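Local coordinates for protein acetyltransferase (Brucella abortus str. 2308 A, PDB 4ZBG) that binds acetyl-CoA and, as a member of the GNAT family, probably transfers its acetyl group to an amine of a substrate, at residues A[53-58]-A[109-114]; A[69-74]-A[84-89]; A[119-124]-A[162-167]. All blocks are in the same frame, centred on the assembly; numbering follows the deposited sequence. Where two conformers were deposited one is given.

Interaction 1 of 3, residues A[53-58]-A[109-114]; sequences LTLSLV and LAQLRG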
loop_
_atom_site.group_PDB
_atom_site.type_symbol
_atom_site.label_atom_id
_atom_site.label_comp_id
_atom_site.label_asym_id
_atom_site.label_seq_id
_atom_site.Cartn_x
_atom_site.Cartn_y
_atom_site.Cartn_z
ATOM N N LEU A 53 -4.252 -8.996 3.965
ATOM C CA LEU A 53 -3.647 -8.309 2.836
ATOM C C LEU A 53 -4.734 -8.186 1.768
ATOM O O LEU A 53 -4.881 -9.039 0.896
ATOM C CB LEU A 53 -2.411 -9.073 2.347
ATOM C CG LEU A 53 -1.583 -8.397 1.254
ATOM C CD1 LEU A 53 -1.162 -6.986 1.648
ATOM C CD2 LEU A 53 -0.363 -9.247 0.945
ATOM N N THR A 54 -5.536 -7.137 1.890
ATOM C CA THR A 54 -6.728 -6.972 1.076
ATOM C C THR A 54 -6.384 -6.902 -0.397
ATOM O O THR A 54 -7.039 -7.527 -1.237
ATOM C CB THR A 54 -7.452 -5.685 1.463
ATOM O OG1 THR A 54 -7.719 -5.705 2.868
ATOM C CG2 THR A 54 -8.757 -5.557 0.697
ATOM N N LEU A 55 -5.351 -6.132 -0.703
ATOM C CA LEU A 55 -4.916 -5.958 -2.070
ATOM C C LEU A 55 -3.407 -5.816 -2.081
ATOM O O LEU A 55 -2.840 -5.082 -1.267
ATOM C CB LEU A 55 -5.584 -4.721 -2.675
ATOM C CG LEU A 55 -5.261 -4.447 -4.138
ATOM C CD1 LEU A 55 -5.729 -5.575 -5.028
ATOM C CD2 LEU A 55 -5.901 -3.138 -4.559
ATOM N N SER A 56 -2.760 -6.527 -3.000
ATOM C CA SER A 56 -1.313 -6.520 -3.094
ATOM C C SER A 56 -0.982 -6.520 -4.572
ATOM O O SER A 56 -1.292 -7.485 -5.277
ATOM C CB SER A 56 -0.749 -7.767 -2.422
ATOM O OG SER A 56 0.662 -7.818 -2.553
ATOM N N LEU A 57 -0.402 -5.419 -5.048
ATOM C CA LEU A 57 -0.080 -5.274 -6.465
ATOM C C LEU A 57 1.413 -5.162 -6.644
ATOM O O LEU A 57 2.104 -4.570 -5.810
ATOM C CB LEU A 57 -0.719 -4.018 -7.055
ATOM C CG LEU A 57 -2.233 -3.861 -6.964
ATOM C CD1 LEU A 57 -2.658 -2.555 -7.618
ATOM C CD2 LEU A 57 -2.950 -5.042 -7.591
ATOM N N VAL A 58 1.897 -5.709 -7.754
ATOM C CA VAL A 58 3.287 -5.551 -8.152
ATOM C C VAL A 58 3.376 -4.869 -9.507
ATOM O O VAL A 58 2.501 -5.031 -10.363
ATOM C CB VAL A 58 4.053 -6.886 -8.168
ATOM C CG1 VAL A 58 4.172 -7.459 -6.765
ATOM C CG2 VAL A 58 3.406 -7.877 -9.139
ATOM N N LEU A 109 -5.870 2.179 -5.706
ATOM C CA LEU A 109 -7.050 2.936 -5.300
ATOM C C LEU A 109 -8.232 2.630 -6.215
ATOM O O LEU A 109 -9.363 2.501 -5.750
ATOM C CB LEU A 109 -6.753 4.428 -5.297
ATOM C CG LEU A 109 -5.734 4.874 -4.250
ATOM C CD1 LEU A 109 -5.378 6.331 -4.500
ATOM C CD2 LEU A 109 -6.253 4.667 -2.834
ATOM N N ALA A 110 -7.969 2.504 -7.513
ATOM C CA ALA A 110 -9.038 2.217 -8.464
ATOM C C ALA A 110 -9.648 0.853 -8.167
ATOM O O ALA A 110 -10.865 0.675 -8.227
ATOM C CB ALA A 110 -8.525 2.296 -9.896
ATOM N N GLN A 111 -8.804 -0.112 -7.815
ATOM C CA GLN A 111 -9.301 -1.445 -7.510
ATOM C C GLN A 111 -10.094 -1.480 -6.205
ATOM O O GLN A 111 -11.129 -2.146 -6.122
ATOM C CB GLN A 111 -8.167 -2.470 -7.545
ATOM C CG GLN A 111 -7.676 -2.702 -8.968
ATOM C CD GLN A 111 -6.773 -3.900 -9.103
ATOM O OE1 GLN A 111 -6.929 -4.896 -8.397
ATOM N NE2 GLN A 111 -5.810 -3.810 -10.015
ATOM N N LEU A 112 -9.641 -0.738 -5.200
ATOM C CA LEU A 112 -10.418 -0.618 -3.965
ATOM C C LEU A 112 -11.776 0.009 -4.221
ATOM O O LEU A 112 -12.793 -0.505 -3.756
ATOM C CB LEU A 112 -9.699 0.235 -2.930
ATOM C CG LEU A 112 -8.581 -0.387 -2.104
ATOM C CD1 LEU A 112 -8.103 0.640 -1.089
ATOM C CD2 LEU A 112 -9.026 -1.672 -1.411
ATOM N N ARG A 113 -11.794 1.125 -4.949
ATOM C CA ARG A 113 -13.053 1.778 -5.264
ATOM C C ARG A 113 -13.967 0.811 -6.018
ATOM O O ARG A 113 -15.162 0.715 -5.719
ATOM C CB ARG A 113 -12.803 3.040 -6.094
ATOM C CG ARG A 113 -14.031 3.911 -6.257
ATOM C CD ARG A 113 -13.797 5.016 -7.267
ATOM N NE ARG A 113 -12.887 6.049 -6.780
ATOM C CZ ARG A 113 -13.285 7.168 -6.180
ATOM N NH1 ARG A 113 -14.578 7.396 -5.983
ATOM N NH2 ARG A 113 -12.390 8.060 -5.774
ATOM N N GLY A 114 -13.393 0.092 -6.974
ATOM C CA GLY A 114 -14.155 -0.804 -7.817
ATOM C C GLY A 114 -14.754 -1.962 -7.060
ATOM O O GLY A 114 -15.719 -2.567 -7.516
#

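Interaction 2 of 3, residues A[69-74]-A[84-89]; sequences IAFSPV and YGLGPV. With ACO (acetyl coenzyme *a), chain B.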
loop_
_atom_site.group_PDB
_atom_site.type_symbol
_atom_site.label_atom_id
_atom_site.label_comp_id
_atom_site.label_asym_id
_atom_site.label_seq_id
_atom_site.Cartn_x
_atom_site.Cartn_y
_atom_site.Cartn_z
ATOM N N ILE A 69 2.747 -2.617 -3.683
ATOM C CA ILE A 69 1.882 -1.861 -2.786
ATOM C C ILE A 69 0.948 -2.798 -2.030
ATOM O O ILE A 69 0.416 -3.747 -2.614
ATOM C CB ILE A 69 1.131 -0.748 -3.538
ATOM C CG1 ILE A 69 0.345 0.146 -2.573
ATOM C CG2 ILE A 69 0.217 -1.343 -4.609
ATOM C CD1 ILE A 69 -0.127 1.411 -3.239
ATOM N N ALA A 70 0.760 -2.513 -0.741
ATOM C CA ALA A 70 -0.173 -3.233 0.117
ATOM C C ALA A 70 -1.318 -2.337 0.574
ATOM O O ALA A 70 -1.109 -1.158 0.868
ATOM C CB ALA A 70 0.551 -3.767 1.343
ATOM N N PHE A 71 -2.508 -2.924 0.663
ATOM C CA PHE A 71 -3.648 -2.318 1.332
ATOM C C PHE A 71 -4.217 -3.319 2.316
ATOM O O PHE A 71 -4.205 -4.518 2.052
ATOM C CB PHE A 71 -4.744 -1.956 0.339
ATOM C CG PHE A 71 -4.348 -0.929 -0.669
ATOM C CD1 PHE A 71 -3.662 -1.285 -1.818
ATOM C CD2 PHE A 71 -4.699 0.400 -0.486
ATOM C CE1 PHE A 71 -3.320 -0.335 -2.755
ATOM C CE2 PHE A 71 -4.368 1.361 -1.422
ATOM C CZ PHE A 71 -3.674 0.997 -2.557
ATOM N N SER A 72 -4.749 -2.823 3.432
ATOM C CA SER A 72 -5.302 -3.685 4.476
ATOM C C SER A 72 -6.417 -2.928 5.189
ATOM O O SER A 72 -6.462 -1.699 5.133
ATOM C CB SER A 72 -4.198 -4.117 5.460
ATOM O OG SER A 72 -3.535 -3.007 6.025
ATOM N N PRO A 73 -7.329 -3.646 5.865
ATOM C CA PRO A 73 -8.447 -2.929 6.490
ATOM C C PRO A 73 -7.983 -2.137 7.700
ATOM O O PRO A 73 -7.077 -2.569 8.415
ATOM C CB PRO A 73 -9.384 -4.061 6.948
ATOM C CG PRO A 73 -8.942 -5.276 6.188
ATOM C CD PRO A 73 -7.453 -5.104 6.041
ATOM N N VAL A 74 -8.599 -0.983 7.927
ATOM C CA VAL A 74 -8.419 -0.281 9.189
ATOM C C VAL A 74 -9.754 -0.266 9.907
ATOM O O VAL A 74 -10.811 -0.214 9.280
ATOM C CB VAL A 74 -7.876 1.158 9.008
ATOM C CG1 VAL A 74 -6.522 1.150 8.329
ATOM C CG2 VAL A 74 -8.875 2.045 8.258
ATOM N N TYR A 84 -9.667 1.419 4.376
ATOM C CA TYR A 84 -8.426 0.679 4.228
ATOM C C TYR A 84 -7.253 1.601 4.481
ATOM O O TYR A 84 -7.375 2.821 4.388
ATOM C CB TYR A 84 -8.363 0.041 2.827
ATOM C CG TYR A 84 -9.475 -0.969 2.652
ATOM C CD1 TYR A 84 -10.743 -0.573 2.225
ATOM C CD2 TYR A 84 -9.285 -2.311 2.979
ATOM C CE1 TYR A 84 -11.775 -1.485 2.110
ATOM C CE2 TYR A 84 -10.310 -3.228 2.869
ATOM C CZ TYR A 84 -11.551 -2.810 2.428
ATOM O OH TYR A 84 -12.583 -3.719 2.311
ATOM N N GLY A 85 -6.119 1.011 4.821
ATOM C CA GLY A 85 -4.878 1.747 4.938
ATOM C C GLY A 85 -3.960 1.364 3.803
ATOM O O GLY A 85 -3.865 0.190 3.430
ATOM N N LEU A 86 -3.303 2.367 3.236
ATOM C CA LEU A 86 -2.333 2.164 2.175
ATOM C C LEU A 86 -0.950 2.076 2.804
ATOM O O LEU A 86 -0.521 3.006 3.487
ATOM C CB LEU A 86 -2.384 3.340 1.192
ATOM C CG LEU A 86 -1.536 3.264 -0.082
ATOM C CD1 LEU A 86 -2.060 4.300 -1.058
ATOM C CD2 LEU A 86 -0.034 3.475 0.161
ATOM N N GLY A 87 -0.242 0.983 2.547
ATOM C CA GLY A 87 1.142 0.883 2.959
ATOM C C GLY A 87 1.534 -0.490 3.461
ATOM O O GLY A 87 0.713 -1.219 4.013
ATOM N N PRO A 88 2.812 -0.848 3.300
ATOM C CA PRO A 88 3.826 -0.051 2.597
ATOM C C PRO A 88 3.617 -0.002 1.087
ATOM O O PRO A 88 2.939 -0.852 0.513
ATOM C CB PRO A 88 5.120 -0.821 2.889
ATOM C CG PRO A 88 4.668 -2.218 3.070
ATOM C CD PRO A 88 3.356 -2.119 3.805
ATOM N N VAL A 89 4.192 1.028 0.474
ATOM C CA VAL A 89 4.432 1.064 -0.962
ATOM C C VAL A 89 5.940 1.198 -1.131
ATOM O O VAL A 89 6.583 1.972 -0.408
ATOM C CB VAL A 89 3.628 2.193 -1.667
ATOM C CG1 VAL A 89 3.899 3.566 -1.057
ATOM C CG2 VAL A 89 3.905 2.186 -3.167
HETATM N N1A ACO B . 9.622 13.689 -14.237
HETATM C C2A ACO B . 9.768 14.456 -13.163
HETATM N N3A ACO B . 9.497 14.012 -11.947
HETATM C C4A ACO B . 9.058 12.761 -11.768
HETATM C C5A ACO B . 8.891 11.935 -12.855
HETATM C C6A ACO B . 9.194 12.445 -14.126
HETATM N N6A ACO B . 9.040 11.615 -15.303
HETATM N N7A ACO B . 8.445 10.755 -12.407
HETATM C C8A ACO B . 8.335 10.854 -11.090
HETATM N N9A ACO B . 8.701 12.056 -10.678
HETATM C C1B ACO B . 8.713 12.544 -9.300
HETATM C C2B ACO B . 7.512 12.608 -8.716
HETATM O O2B ACO B . 6.778 13.813 -9.031
HETATM C C3B ACO B . 7.867 12.526 -7.089
HETATM O O3B ACO B . 8.411 13.795 -6.635
HETATM P P3B ACO B . 7.512 14.938 -5.863
HETATM O O7A ACO B . 8.482 16.047 -5.530
HETATM O O8A ACO B . 6.917 14.326 -4.617
HETATM O O9A ACO B . 6.434 15.390 -6.823
HETATM C C4B ACO B . 8.800 11.573 -7.012
HETATM O O4B ACO B . 9.455 11.481 -8.443
HETATM C C5B ACO B . 8.316 10.143 -6.712
HETATM O O5B ACO B . 7.163 9.864 -7.467
HETATM P P1A ACO B . 6.955 8.427 -8.222
HETATM O O1A ACO B . 7.959 8.215 -9.315
HETATM O O2A ACO B . 5.499 8.346 -8.588
HETATM O O3A ACO B . 7.170 7.340 -7.046
HETATM P P2A ACO B . 8.376 6.278 -6.896
HETATM O O4A ACO B . 8.279 5.222 -7.953
HETATM O O5A ACO B . 9.694 6.980 -6.728
HETATM O O6A ACO B . 7.915 5.584 -5.508
HETATM C CBP ACO B . 8.063 5.574 -3.124
HETATM C CCP ACO B . 7.667 6.375 -4.367
HETATM C CDP ACO B . 7.692 6.397 -1.892
HETATM C CEP ACO B . 7.294 4.258 -3.148
HETATM C CAP ACO B . 9.570 5.311 -3.171
HETATM O OAP ACO B . 10.239 6.537 -3.000
HETATM C C9P ACO B . 10.066 4.327 -2.110
HETATM O O9P ACO B . 9.993 3.142 -2.239
HETATM N N8P ACO B . 10.647 4.929 -0.946
HETATM C C7P ACO B . 11.182 4.133 0.137
HETATM C C6P ACO B . 10.079 3.422 0.906
HETATM C C5P ACO B . 9.035 4.400 1.402
HETATM O O5P ACO B . 9.320 5.358 2.052
HETATM N N4P ACO B . 7.675 4.115 1.050
HETATM C C3P ACO B . 6.614 4.999 1.485
HETATM C C2P ACO B . 6.253 4.734 2.941
HETATM S S1P ACO B . 4.766 5.684 3.358
HETATM C C ACO B . 3.407 4.655 2.777
HETATM O O ACO B . 3.612 3.557 2.368
HETATM C CH3 ACO B . 2.016 5.264 2.828
HETATM O O HOH W 1 -1.931 -1.772 4.243
#

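Interaction 3 of 3, residues A[119-124]-A[162-167]; sequences GCVLLG and GDVAYH. With ACO (acetyl coenzyme *a), chain B.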
loop_
_atom_site.group_PDB
_atom_site.type_symbol
_atom_site.label_atom_id
_atom_site.label_comp_id
_atom_site.label_asym_id
_atom_site.label_seq_id
_atom_site.Cartn_x
_atom_site.Cartn_y
_atom_site.Cartn_z
ATOM N N GLY A 119 -13.211 4.204 1.578
ATOM C CA GLY A 119 -12.114 5.140 1.623
ATOM C C GLY A 119 -10.779 4.524 1.958
ATOM O O GLY A 119 -10.688 3.337 2.294
ATOM N N CYS A 120 -9.745 5.355 1.889
ATOM C CA CYS A 120 -8.391 4.937 2.193
ATOM C C CYS A 120 -7.691 5.990 3.038
ATOM O O CYS A 120 -7.895 7.188 2.840
ATOM C CB CYS A 120 -7.621 4.735 0.892
ATOM S SG CYS A 120 -6.058 3.866 1.063
ATOM N N VAL A 121 -6.876 5.525 3.984
ATOM C CA VAL A 121 -6.039 6.414 4.791
ATOM C C VAL A 121 -4.587 6.022 4.638
ATOM O O VAL A 121 -4.277 4.910 4.225
ATOM C CB VAL A 121 -6.425 6.410 6.274
ATOM C CG1 VAL A 121 -7.840 6.894 6.444
ATOM C CG2 VAL A 121 -6.224 5.018 6.878
ATOM N N LEU A 122 -3.693 6.946 4.974
ATOM C CA LEU A 122 -2.266 6.641 4.986
ATOM C C LEU A 122 -1.499 7.606 5.874
ATOM O O LEU A 122 -1.997 8.680 6.222
ATOM C CB LEU A 122 -1.690 6.650 3.571
ATOM C CG LEU A 122 -1.719 7.950 2.761
ATOM C CD1 LEU A 122 -0.608 8.929 3.123
ATOM C CD2 LEU A 122 -1.646 7.604 1.281
ATOM N N LEU A 123 -0.278 7.211 6.224
ATOM C CA LEU A 123 0.676 8.101 6.877
ATOM C C LEU A 123 1.881 8.261 5.957
ATOM O O LEU A 123 2.464 7.270 5.517
ATOM C CB LEU A 123 1.111 7.517 8.225
ATOM C CG LEU A 123 0.013 7.462 9.292
ATOM C CD1 LEU A 123 0.451 6.638 10.493
ATOM C CD2 LEU A 123 -0.374 8.870 9.720
ATOM N N GLY A 124 2.260 9.495 5.655
ATOM C CA GLY A 124 3.388 9.702 4.770
ATOM C C GLY A 124 3.695 11.148 4.457
ATOM O O GLY A 124 3.252 12.052 5.165
ATOM N N GLY A 162 -13.606 8.506 14.838
ATOM C CA GLY A 162 -13.232 7.380 15.670
ATOM C C GLY A 162 -11.753 7.082 15.532
ATOM O O GLY A 162 -11.137 7.431 14.527
ATOM N N ASP A 163 -11.184 6.442 16.546
ATOM C CA ASP A 163 -9.778 6.071 16.519
ATOM C C ASP A 163 -9.506 5.144 15.339
ATOM O O ASP A 163 -10.245 4.186 15.116
ATOM C CB ASP A 163 -9.394 5.357 17.813
ATOM C CG ASP A 163 -9.400 6.278 19.019
ATOM O OD1 ASP A 163 -9.453 7.514 18.839
ATOM O OD2 ASP A 163 -9.337 5.759 20.150
ATOM N N VAL A 164 -8.450 5.442 14.584
ATOM C CA VAL A 164 -8.042 4.619 13.455
ATOM C C VAL A 164 -7.062 3.569 13.938
ATOM O O VAL A 164 -6.019 3.896 14.506
ATOM C CB VAL A 164 -7.394 5.476 12.361
ATOM C CG1 VAL A 164 -6.870 4.594 11.225
ATOM C CG2 VAL A 164 -8.382 6.494 11.846
ATOM N N ALA A 165 -7.385 2.304 13.708
ATOM C CA ALA A 165 -6.487 1.224 14.088
ATOM C C ALA A 165 -6.093 0.424 12.853
ATOM O O ALA A 165 -6.945 -0.144 12.168
ATOM C CB ALA A 165 -7.158 0.317 15.115
ATOM N N TYR A 166 -4.799 0.385 12.566
ATOM C CA TYR A 166 -4.293 -0.516 11.541
ATOM C C TYR A 166 -4.312 -1.934 12.092
ATOM O O TYR A 166 -4.453 -2.153 13.300
ATOM C CB TYR A 166 -2.868 -0.133 11.138
ATOM C CG TYR A 166 -2.756 1.037 10.170
ATOM C CD1 TYR A 166 -3.302 2.284 10.470
ATOM C CD2 TYR A 166 -2.074 0.904 8.966
ATOM C CE1 TYR A 166 -3.183 3.357 9.595
ATOM C CE2 TYR A 166 -1.952 1.971 8.088
ATOM C CZ TYR A 166 -2.504 3.190 8.408
ATOM O OH TYR A 166 -2.375 4.247 7.534
ATOM N N HIS A 167 -4.144 -2.902 11.204
ATOM C CA HIS A 167 -4.102 -4.297 11.592
ATOM C C HIS A 167 -2.962 -4.549 12.576
ATOM O O HIS A 167 -1.934 -3.853 12.548
ATOM C CB HIS A 167 -3.906 -5.156 10.343
ATOM C CG HIS A 167 -4.076 -6.617 10.594
ATOM N ND1 HIS A 167 -3.041 -7.426 11.007
ATOM C CD2 HIS A 167 -5.171 -7.411 10.515
ATOM C CE1 HIS A 167 -3.487 -8.660 11.162
ATOM N NE2 HIS A 167 -4.776 -8.678 10.868
HETATM N N1A ACO B . 9.622 13.689 -14.237
HETATM C C2A ACO B . 9.768 14.456 -13.163
HETATM N N3A ACO B . 9.497 14.012 -11.947
HETATM C C4A ACO B . 9.058 12.761 -11.768
HETATM C C5A ACO B . 8.891 11.935 -12.855
HETATM C C6A ACO B . 9.194 12.445 -14.126
HETATM N N6A ACO B . 9.040 11.615 -15.303
HETATM N N7A ACO B . 8.445 10.755 -12.407
HETATM C C8A ACO B . 8.335 10.854 -11.090
HETATM N N9A ACO B . 8.701 12.056 -10.678
HETATM C C1B ACO B . 8.713 12.544 -9.300
HETATM C C2B ACO B . 7.512 12.608 -8.716
HETATM O O2B ACO B . 6.778 13.813 -9.031
HETATM C C3B ACO B . 7.867 12.526 -7.089
HETATM O O3B ACO B . 8.411 13.795 -6.635
HETATM P P3B ACO B . 7.512 14.938 -5.863
HETATM O O7A ACO B . 8.482 16.047 -5.530
HETATM O O8A ACO B . 6.917 14.326 -4.617
HETATM O O9A ACO B . 6.434 15.390 -6.823
HETATM C C4B ACO B . 8.800 11.573 -7.012
HETATM O O4B ACO B . 9.455 11.481 -8.443
HETATM C C5B ACO B . 8.316 10.143 -6.712
HETATM O O5B ACO B . 7.163 9.864 -7.467
HETATM P P1A ACO B . 6.955 8.427 -8.222
HETATM O O1A ACO B . 7.959 8.215 -9.315
HETATM O O2A ACO B . 5.499 8.346 -8.588
HETATM O O3A ACO B . 7.170 7.340 -7.046
HETATM P P2A ACO B . 8.376 6.278 -6.896
HETATM O O4A ACO B . 8.279 5.222 -7.953
HETATM O O5A ACO B . 9.694 6.980 -6.728
HETATM O O6A ACO B . 7.915 5.584 -5.508
HETATM C CBP ACO B . 8.063 5.574 -3.124
HETATM C CCP ACO B . 7.667 6.375 -4.367
HETATM C CDP ACO B . 7.692 6.397 -1.892
HETATM C CEP ACO B . 7.294 4.258 -3.148
HETATM C CAP ACO B . 9.570 5.311 -3.171
HETATM O OAP ACO B . 10.239 6.537 -3.000
HETATM C C9P ACO B . 10.066 4.327 -2.110
HETATM O O9P ACO B . 9.993 3.142 -2.239
HETATM N N8P ACO B . 10.647 4.929 -0.946
HETATM C C7P ACO B . 11.182 4.133 0.137
HETATM C C6P ACO B . 10.079 3.422 0.906
HETATM C C5P ACO B . 9.035 4.400 1.402
HETATM O O5P ACO B . 9.320 5.358 2.052
HETATM N N4P ACO B . 7.675 4.115 1.050
HETATM C C3P ACO B . 6.614 4.999 1.485
HETATM C C2P ACO B . 6.253 4.734 2.941
HETATM S S1P ACO B . 4.766 5.684 3.358
HETATM C C ACO B . 3.407 4.655 2.777
HETATM O O ACO B . 3.612 3.557 2.368
HETATM C CH3 ACO B . 2.016 5.264 2.828
HETATM O O HOH W 2 -0.109 4.242 5.871
#

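Interaction 1 of 3, residues A[53-58]-A[109-114]
With CG of L55 anti to its own backbone N (chi1 -177°) and CG of Q111 set beside the backbone N (chi1 -70°), the two side chains reach across from strand 55-58 and helix 109-114 and cross at about a right angle. L55 offers both branches. Its CD1 lies 3.6 Å from Q111 OE1, while its CD2 lies 3.8 Å from Q111 CB, so the leucine touches the glutamine at the base and at the amide end. Beyond CG the Q111 chain is extended, which carries the amide onward to L57. L57 comes from the opposite direction and puts its CD2 3.9 Å from Q111 NE2. Just before the strand, T54 CG2 makes a looser touch with L112 CD2, at 4.4 Å.

The two backbones stay well apart. Their axes approach to 9.9 Å and run at 147° to each other, closer to antiparallel than to parallel, with L55 opposite L112 in the register. Side chains fill most of the gap. Q111 also touches K13 of strand 10-13, and L112 packs on F71 and Y84, so this helix turn reaches several strands of the sheet.

The amide of Q111 is held from within its own helix, where NE2 bonds to E107 OE2. The leucine methyls therefore meet an amide whose polar partner lies elsewhere, and the contact between strand and helix rests on van der Waals packing, with the aliphatic part of the glutamine extending the apolar surface formed by the leucines.

Interaction 2 of 3, residues A[69-74]-A[84-89]
The hairpin of strands 64-76 and 83-91 lines part of the acetyl-CoA pocket of this GNAT domain, and V89 holds the cofactor with its backbone. V89 N donates to the acetyl oxygen O of acetyl-CoA at 3.2 Å, while V89 O accepts from the pantetheine N4P at 2.8 Å. Such pairing makes the cofactor arm resemble an added strand, as in other GNAT enzymes.

Across the hairpin, S72 and G85 form a hydrogen-bonded antiparallel pair. The bond from G85 N to S72 O, 2.7 Å long, is nearly straight (167° at the hydrogen). A70 is held through both its N, which donates to P88 O, and its O, which accepts from G87 N. A beta bulge shifts the register by one residue here: A70 faces both G87 and P88, and a cis peptide joins these two.

On the face carrying F71 and L86, the two side chains lie side by side, with F71 CE2 3.7 Å from L86 CG. I69 turns CG1 anti to its backbone N (chi1 -174°), which lays CD1 across L86 at 3.9 Å from its CG. On the other face a water accepts from S72 OG at 2.7 Å and donates to the carbonyl oxygens of G85 and G87, bridging the strands beside the bulge.

Helix 100-114 covers the first face, through L104 and I105 on I69, whereas helix 40-49 reaches S72 and P88 with L47 and V44. Strand 55-61 pairs along 64-76, and strand 119-122 runs alongside 83-91.

Interaction 3 of 3, residues A[119-124]-A[162-167]
Apolar contacts join V121 to the chain around V164 and Y166. V121 CG2 approaches V164 CG1 at 4.4 Å, and the same methyl lies 4.4 Å from Y166 CE1, on an oblique line to the ring. V121 and Y166 run past one another from opposite sides. With CG beside its backbone N (chi1 -80°), Y166 extends its ring to the far strand and rests its OH on the backbone, 3.5 Å from L122 CA.

The polar link runs through one water. It accepts from L123 N at 3.0 Å and pairs with Y166 OH at 2.8 Å, so the phenol oxygen is joined indirectly to the backbone of L123. An edge-to-face stack with F170 and a contact with V74 further brace the ring, while M159 packs on both V121 and V164.

The same residues, L122 and L123, also meet the cofactor. L123 O stands 3.4 Å from the acetyl methyl CH3 of acetyl-CoA, and L122 CB, on a bond that points away from segment 162-167, lies 4.0 Å from the same methyl.

Parallel pairing of strands 83-91 and 119-122, splaying apart where the acetyl group enters, is the signature of the GNAT fold. Here the later chain, through Y166, packs against the second of these strands just where it borders the acetyl end of the pocket.

In the fold
All three contacts reach one sheet. Interaction 1 sets helix 100-114 over it and meets interaction 2, about 9 Å away between centres, through strand pairing (L55 O to F71 N, 2.9 Å) and through L112 CD1 on F71 CD2 at 3.5 Å. Interaction 2 joins interaction 3, also about 9 Å off between centres, where Y84 O meets V121 N at 2.8 Å and L86 N meets V121 O at 2.9 Å. Interactions 2 and 3 both touch acetyl-CoA, from segments 84-89 and 119-124 respectively, and together border its acetyl end. Interaction 1 lies farther back: the side chain of L112 is about 12 Å from the cofactor.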